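Local structure of laccase (4F7K) at residues A230-I235 with R373-V378; G97-H102 with G117-E122. The protein probably oxidises phenolic and related substrates at the expense of molecular oxygen, as a laccase of the multicopper oxidase family. One frame throughout, in Å; residues are numbered along the deposited sequence.

How the contacts relate
Contact 2 is a pairing of neighbouring strands inside one cupredoxin-type domain, whereas contact 1 joins the second and third multicopper oxidase regions of the chain. Their centres are 13 Å apart, and the two touch directly through Arg232 and Asp234. Arg232 NE lies 3.0 Å from Thr98 O and Asp234 OD1 2.7 Å from Thr98 OG1, both probable hydrogen bonds. Phe99 CD1 is 3.4 Å from Arg232 NH2, a packing contact. His62 is common ground: it stacks on Trp100 of contact 2 and hydrogen-bonds Thr375 of contact 1. His62 and His102 lie on strands 59-62 and 97-103, which in multicopper oxidases carry copper-ligand histidines, so both contacts probably lie near the trinuclear site.

Contact 1 of 2, residues A230-I235 with R373-V378; sequences AQRADI and RDTTLV
Arg232 meets Asp374 end-on in a paired salt bridge, one nitrogen to each carboxylate oxygen. NH2 of Arg232 lies 2.7 Å from Asp374 OD2 and NH1 lies 3.1 Å from Asp374 OD1; both bonds are almost straight and use the syn lone pairs, with the two flat groups only 9° from coplanar. The Arg232 chain, bent at chi2 and chi3, doubles back toward the preceding loop, where NH1 also donates to Ala230 O at 2.9 Å. Asp374 OD1 takes a second bond from Thr375 OG1, so the carboxylate is fixed in rotation. With an alanine in place of Arg232, the buried Asp374 carboxylate would probably lose its countercharge and Ala230 O one of its donors.

The other polar link comes from Gln231, whose NE2 donates to Thr375 O at 2.8 Å in a nearly linear bond, the oxygen lying in the amide plane. The same amide stacks on one face of the Arg373 guanidinium with the planes 6° apart, NE2 sitting 3.3 Å from Arg373 NE; two donors here lie face to face without bonding. Arg373 NH1 instead pairs with Asp212, which also accepts from the backbone N of both Arg232 and Asp374, and Ala228 N satisfies Gln231 OE1.

Apolar contact is limited: Ala230 CB meets Thr375 CG2 at 3.9 Å, and the Gln231 CG methylene lies near the same threonine.

The contact thus joins the start of strand 232-239, flanked by strands 183-190 and 204-211, to the short link between strands 369-373 and 375-378, with His62 of strand 59-62 lying against Ala230, Arg232 and Asp374.

Contact 2 of 2, residues G97-H102 with G117-E122; sequences GTFWYH and GPLIVE
Tyr101 lays its ring over the backbone of Gly117: the Gly117 CA sits 3.8 Å from the ring centroid, 25° off the normal, a CH-pi contact. A chi1 of 64° sets CG between the backbone N and carbonyl carbon and swings the ring across onto the partner strand. Its edge then meets Pro118 O, 3.3 Å from Tyr101 CE2, while the hydroxyl hydrogen-bonds to Pro35 O. A CB at Gly117 would fall about 2.5 Å from Tyr101 OH, a clash that fits the glycine.

Phe99 points to the same face as Tyr101, its CB beside Leu119 CD2 (4.1 Å) and its ring beside Val121. Phe99 CD2 approaches Val121 CG2 (3.9 Å), these two side chains slanting across each other.

On the opposite face, Thr98 and Ile120 run side by side, CG2 of Thr98 touching CD1 of Ile120 at 3.9 Å. Trp100 shares this face, but its indole leads away from the partner strand; its CB lies 3.1 Å from Gly117 O, and NE1 hydrogen-bonds to Ala230 O.

The backbones pair as an antiparallel ladder. Gly97, Phe99 and Tyr101 exchange bonds with Val121, Leu119 and Gly117, and the strand directions are 143° apart. Such a twisted pair, flanked by strands 37-40 and 59-62, belongs to the beta sandwich of a cupredoxin domain; strand 97-103 runs into the His-X-His sequence that in multicopper oxidases typically supplies copper ligands.

Contact 1 of 2, residues A230-I235 with R373-V378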
loop_
_atom_site.group_PDB
_atom_site.type_symbol
_atom_site.label_atom_id
_atom_site.label_comp_id
_atom_site.label_asym_id
_atom_site.label_seq_id
_atom_site.Cartn_x
_atom_site.Cartn_y
_atom_site.Cartn_z
ATOM N N ALA A 230 -0.977 -4.500 -0.686
ATOM C CA ALA A 230 -0.493 -3.400 0.190
ATOM C C ALA A 230 0.861 -2.817 -0.217
ATOM O O ALA A 230 1.303 -1.841 0.351
ATOM C CB ALA A 230 -0.476 -3.813 1.678
ATOM N N GLN A 231 1.513 -3.434 -1.192
ATOM C CA GLN A 231 2.807 -2.971 -1.743
ATOM C C GLN A 231 2.623 -1.786 -2.689
ATOM O O GLN A 231 1.574 -1.628 -3.349
ATOM C CB GLN A 231 3.527 -4.120 -2.476
ATOM C CG GLN A 231 4.104 -5.194 -1.520
ATOM C CD GLN A 231 5.019 -6.200 -2.221
ATOM O OE1 GLN A 231 4.878 -6.433 -3.412
ATOM N NE2 GLN A 231 5.966 -6.790 -1.474
ATOM N N ARG A 232 3.646 -0.944 -2.728
ATOM C CA ARG A 232 3.664 0.243 -3.570
ATOM C C ARG A 232 4.907 0.236 -4.441
ATOM O O ARG A 232 5.975 -0.302 -4.038
ATOM C CB ARG A 232 3.700 1.498 -2.694
ATOM C CG ARG A 232 2.369 1.937 -2.188
ATOM C CD ARG A 232 2.069 1.416 -0.793
ATOM N NE ARG A 232 2.982 1.987 0.178
ATOM C CZ ARG A 232 3.611 1.294 1.118
ATOM N NH1 ARG A 232 3.377 -0.000 1.255
ATOM N NH2 ARG A 232 4.459 1.913 1.945
ATOM N N ALA A 233 4.796 0.844 -5.622
ATOM C CA ALA A 233 5.982 1.167 -6.382
ATOM C C ALA A 233 5.791 2.549 -6.980
ATOM O O ALA A 233 4.729 2.833 -7.507
ATOM C CB ALA A 233 6.276 0.149 -7.458
ATOM N N ASP A 234 6.810 3.402 -6.869
ATOM C CA ASP A 234 6.807 4.702 -7.553
ATOM C C ASP A 234 7.514 4.596 -8.916
ATOM O O ASP A 234 8.589 4.042 -9.025
ATOM C CB ASP A 234 7.512 5.785 -6.701
ATOM C CG ASP A 234 6.568 6.505 -5.744
ATOM O OD1 ASP A 234 5.467 5.977 -5.425
ATOM O OD2 ASP A 234 6.914 7.628 -5.312
ATOM N N ILE A 235 6.908 5.157 -9.947
ATOM C CA ILE A 235 7.483 5.146 -11.272
ATOM C C ILE A 235 7.580 6.572 -11.802
ATOM O O ILE A 235 6.621 7.342 -11.754
ATOM C CB ILE A 235 6.680 4.254 -12.233
ATOM C CG1 ILE A 235 7.034 2.781 -11.963
ATOM C CG2 ILE A 235 6.951 4.614 -13.699
ATOM C CD1 ILE A 235 5.972 1.822 -12.243
ATOM N N ARG A 373 11.299 -3.048 2.255
ATOM C CA ARG A 373 9.856 -3.107 2.079
ATOM C C ARG A 373 9.197 -2.871 3.429
ATOM O O ARG A 373 9.867 -2.924 4.447
ATOM C CB ARG A 373 9.468 -4.531 1.622
ATOM C CG ARG A 373 9.743 -4.891 0.151
ATOM C CD ARG A 373 8.496 -4.478 -0.684
ATOM N NE ARG A 373 8.621 -4.901 -2.060
ATOM C CZ ARG A 373 7.926 -4.431 -3.083
ATOM N NH1 ARG A 373 6.996 -3.473 -2.934
ATOM N NH2 ARG A 373 8.191 -4.946 -4.282
ATOM N N ASP A 374 7.884 -2.643 3.451
ATOM C CA ASP A 374 7.169 -2.749 4.707
ATOM C C ASP A 374 6.139 -3.902 4.633
ATOM O O ASP A 374 5.535 -4.263 5.652
ATOM C CB ASP A 374 6.565 -1.390 5.164
ATOM C CG ASP A 374 5.586 -0.790 4.157
ATOM O OD1 ASP A 374 4.725 -1.551 3.621
ATOM O OD2 ASP A 374 5.667 0.459 3.907
ATOM N N THR A 375 6.005 -4.497 3.445
ATOM C CA THR A 375 5.051 -5.559 3.193
ATOM C C THR A 375 5.704 -6.517 2.230
ATOM O O THR A 375 6.222 -6.093 1.192
ATOM C CB THR A 375 3.781 -5.000 2.469
ATOM O OG1 THR A 375 3.251 -3.890 3.196
ATOM C CG2 THR A 375 2.694 -6.053 2.291
ATOM N N THR A 376 5.638 -7.803 2.532
ATOM C CA THR A 376 6.233 -8.777 1.666
ATOM C C THR A 376 5.280 -9.925 1.347
ATOM O O THR A 376 4.150 -9.942 1.825
ATOM C CB THR A 376 7.581 -9.269 2.209
ATOM O OG1 THR A 376 8.197 -10.085 1.222
ATOM C CG2 THR A 376 7.439 -10.018 3.531
ATOM N N LEU A 377 5.705 -10.831 0.481
ATOM C CA LEU A 377 4.848 -11.930 0.050
ATOM C C LEU A 377 5.633 -13.200 0.082
ATOM O O LEU A 377 6.722 -13.250 -0.476
ATOM C CB LEU A 377 4.292 -11.736 -1.376
ATOM C CG LEU A 377 3.365 -12.930 -1.716
ATOM C CD1 LEU A 377 1.891 -12.588 -1.552
ATOM C CD2 LEU A 377 3.666 -13.569 -3.083
ATOM N N VAL A 378 5.105 -14.209 0.761
ATOM C CA VAL A 378 5.761 -15.514 0.795
ATOM C C VAL A 378 4.864 -16.539 0.143
ATOM O O VAL A 378 3.820 -16.914 0.687
ATOM C CB VAL A 378 6.111 -15.962 2.218
ATOM C CG1 VAL A 378 6.862 -17.306 2.194
ATOM C CG2 VAL A 378 6.960 -14.894 2.917
#

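Contact 2 of 2, residues G97-H102 with G117-E122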
loop_
_atom_site.group_PDB
_atom_site.type_symbol
_atom_site.label_atom_id
_atom_site.label_comp_id
_atom_site.label_asym_id
_atom_site.label_seq_id
_atom_site.Cartn_x
_atom_site.Cartn_y
_atom_site.Cartn_z
ATOM N N GLY A 97 7.351 9.715 0.820
ATOM C CA GLY A 97 6.942 8.698 -0.135
ATOM C C GLY A 97 5.444 8.438 -0.195
ATOM O O GLY A 97 4.663 9.188 0.374
ATOM N N THR A 98 5.095 7.378 -0.931
ATOM C CA THR A 98 3.731 6.904 -1.123
ATOM C C THR A 98 3.396 5.869 -0.055
ATOM O O THR A 98 3.989 4.770 0.023
ATOM C CB THR A 98 3.584 6.252 -2.493
ATOM O OG1 THR A 98 4.058 7.152 -3.488
ATOM C CG2 THR A 98 2.132 5.905 -2.781
ATOM N N PHE A 99 2.468 6.254 0.801
ATOM C CA PHE A 99 1.995 5.361 1.852
ATOM C C PHE A 99 0.490 5.209 1.653
ATOM O O PHE A 99 -0.036 5.686 0.637
ATOM C CB PHE A 99 2.409 5.916 3.230
ATOM C CG PHE A 99 3.911 5.966 3.409
ATOM C CD1 PHE A 99 4.637 4.808 3.675
ATOM C CD2 PHE A 99 4.603 7.169 3.276
ATOM C CE1 PHE A 99 6.016 4.832 3.813
ATOM C CE2 PHE A 99 5.983 7.212 3.419
ATOM C CZ PHE A 99 6.707 6.032 3.686
ATOM N N TRP A 100 -0.198 4.538 2.586
ATOM C CA TRP A 100 -1.650 4.532 2.570
ATOM C C TRP A 100 -2.233 4.278 3.926
ATOM O O TRP A 100 -1.519 4.006 4.873
ATOM C CB TRP A 100 -2.205 3.581 1.485
ATOM C CG TRP A 100 -2.001 2.061 1.618
ATOM C CD1 TRP A 100 -0.818 1.364 1.673
ATOM C CD2 TRP A 100 -3.032 1.080 1.530
ATOM N NE1 TRP A 100 -1.059 -0.001 1.676
ATOM C CE2 TRP A 100 -2.418 -0.194 1.603
ATOM C CE3 TRP A 100 -4.426 1.159 1.422
ATOM C CZ2 TRP A 100 -3.156 -1.378 1.568
ATOM C CZ3 TRP A 100 -5.159 -0.015 1.386
ATOM C CH2 TRP A 100 -4.530 -1.279 1.476
ATOM N N TYR A 101 -3.552 4.393 4.032
ATOM C CA TYR A 101 -4.221 4.192 5.304
ATOM C C TYR A 101 -5.457 3.302 5.115
ATOM O O TYR A 101 -6.100 3.317 4.061
ATOM C CB TYR A 101 -4.560 5.567 5.888
ATOM C CG TYR A 101 -5.546 6.377 5.062
ATOM C CD1 TYR A 101 -6.940 6.222 5.252
ATOM C CD2 TYR A 101 -5.112 7.329 4.123
ATOM C CE1 TYR A 101 -7.873 6.977 4.507
ATOM C CE2 TYR A 101 -6.044 8.097 3.383
ATOM C CZ TYR A 101 -7.430 7.894 3.594
ATOM O OH TYR A 101 -8.379 8.632 2.920
ATOM N N HIS A 102 -5.796 2.483 6.101
ATOM C CA HIS A 102 -6.962 1.647 5.914
ATOM C C HIS A 102 -7.522 1.246 7.274
ATOM O O HIS A 102 -6.801 1.274 8.269
ATOM C CB HIS A 102 -6.639 0.432 5.012
ATOM C CG HIS A 102 -5.479 -0.374 5.504
ATOM N ND1 HIS A 102 -5.566 -1.210 6.596
ATOM C CD2 HIS A 102 -4.189 -0.426 5.096
ATOM C CE1 HIS A 102 -4.393 -1.770 6.821
ATOM N NE2 HIS A 102 -3.541 -1.317 5.922
ATOM N N GLY A 117 -7.457 4.753 1.655
ATOM C CA GLY A 117 -7.029 5.798 0.762
ATOM C C GLY A 117 -5.507 5.989 0.848
ATOM O O GLY A 117 -4.813 5.309 1.638
ATOM N N PRO A 118 -4.988 6.915 0.041
ATOM C CA PRO A 118 -3.580 7.167 -0.061
ATOM C C PRO A 118 -3.111 8.261 0.891
ATOM O O PRO A 118 -3.844 9.215 1.212
ATOM C CB PRO A 118 -3.423 7.606 -1.509
ATOM C CG PRO A 118 -4.719 8.304 -1.808
ATOM C CD PRO A 118 -5.762 7.651 -0.986
ATOM N N LEU A 119 -1.883 8.083 1.353
ATOM C CA LEU A 119 -1.211 9.043 2.203
ATOM C C LEU A 119 0.138 9.366 1.555
ATOM O O LEU A 119 1.004 8.505 1.462
ATOM C CB LEU A 119 -1.023 8.473 3.623
ATOM C CG LEU A 119 -0.473 9.440 4.693
ATOM C CD1 LEU A 119 -0.993 9.098 6.063
ATOM C CD2 LEU A 119 1.055 9.511 4.715
ATOM N N ILE A 120 0.284 10.617 1.112
ATOM C CA ILE A 120 1.473 11.087 0.456
ATOM C C ILE A 120 2.297 11.999 1.380
ATOM O O ILE A 120 1.816 13.029 1.868
ATOM C CB ILE A 120 1.142 11.780 -0.889
ATOM C CG1 ILE A 120 0.247 10.890 -1.777
ATOM C CG2 ILE A 120 2.421 12.123 -1.629
ATOM C CD1 ILE A 120 0.853 9.515 -2.146
ATOM N N VAL A 121 3.529 11.582 1.654
ATOM C CA VAL A 121 4.498 12.435 2.355
ATOM C C VAL A 121 5.488 13.002 1.331
ATOM O O VAL A 121 6.218 12.263 0.707
ATOM C CB VAL A 121 5.271 11.666 3.426
ATOM C CG1 VAL A 121 6.138 12.642 4.246
ATOM C CG2 VAL A 121 4.338 10.890 4.345
ATOM N N GLU A 122 5.469 14.320 1.149
ATOM C CA GLU A 122 6.198 14.981 0.074
ATOM C C GLU A 122 7.674 15.163 0.408
ATOM O O GLU A 122 8.008 15.380 1.569
ATOM C CB GLU A 122 5.616 16.360 -0.162
ATOM C CG GLU A 122 4.128 16.387 -0.487
ATOM C CD GLU A 122 3.662 17.816 -0.614
ATOM O OE1 GLU A 122 4.528 18.678 -0.930
ATOM O OE2 GLU A 122 2.469 18.089 -0.381
#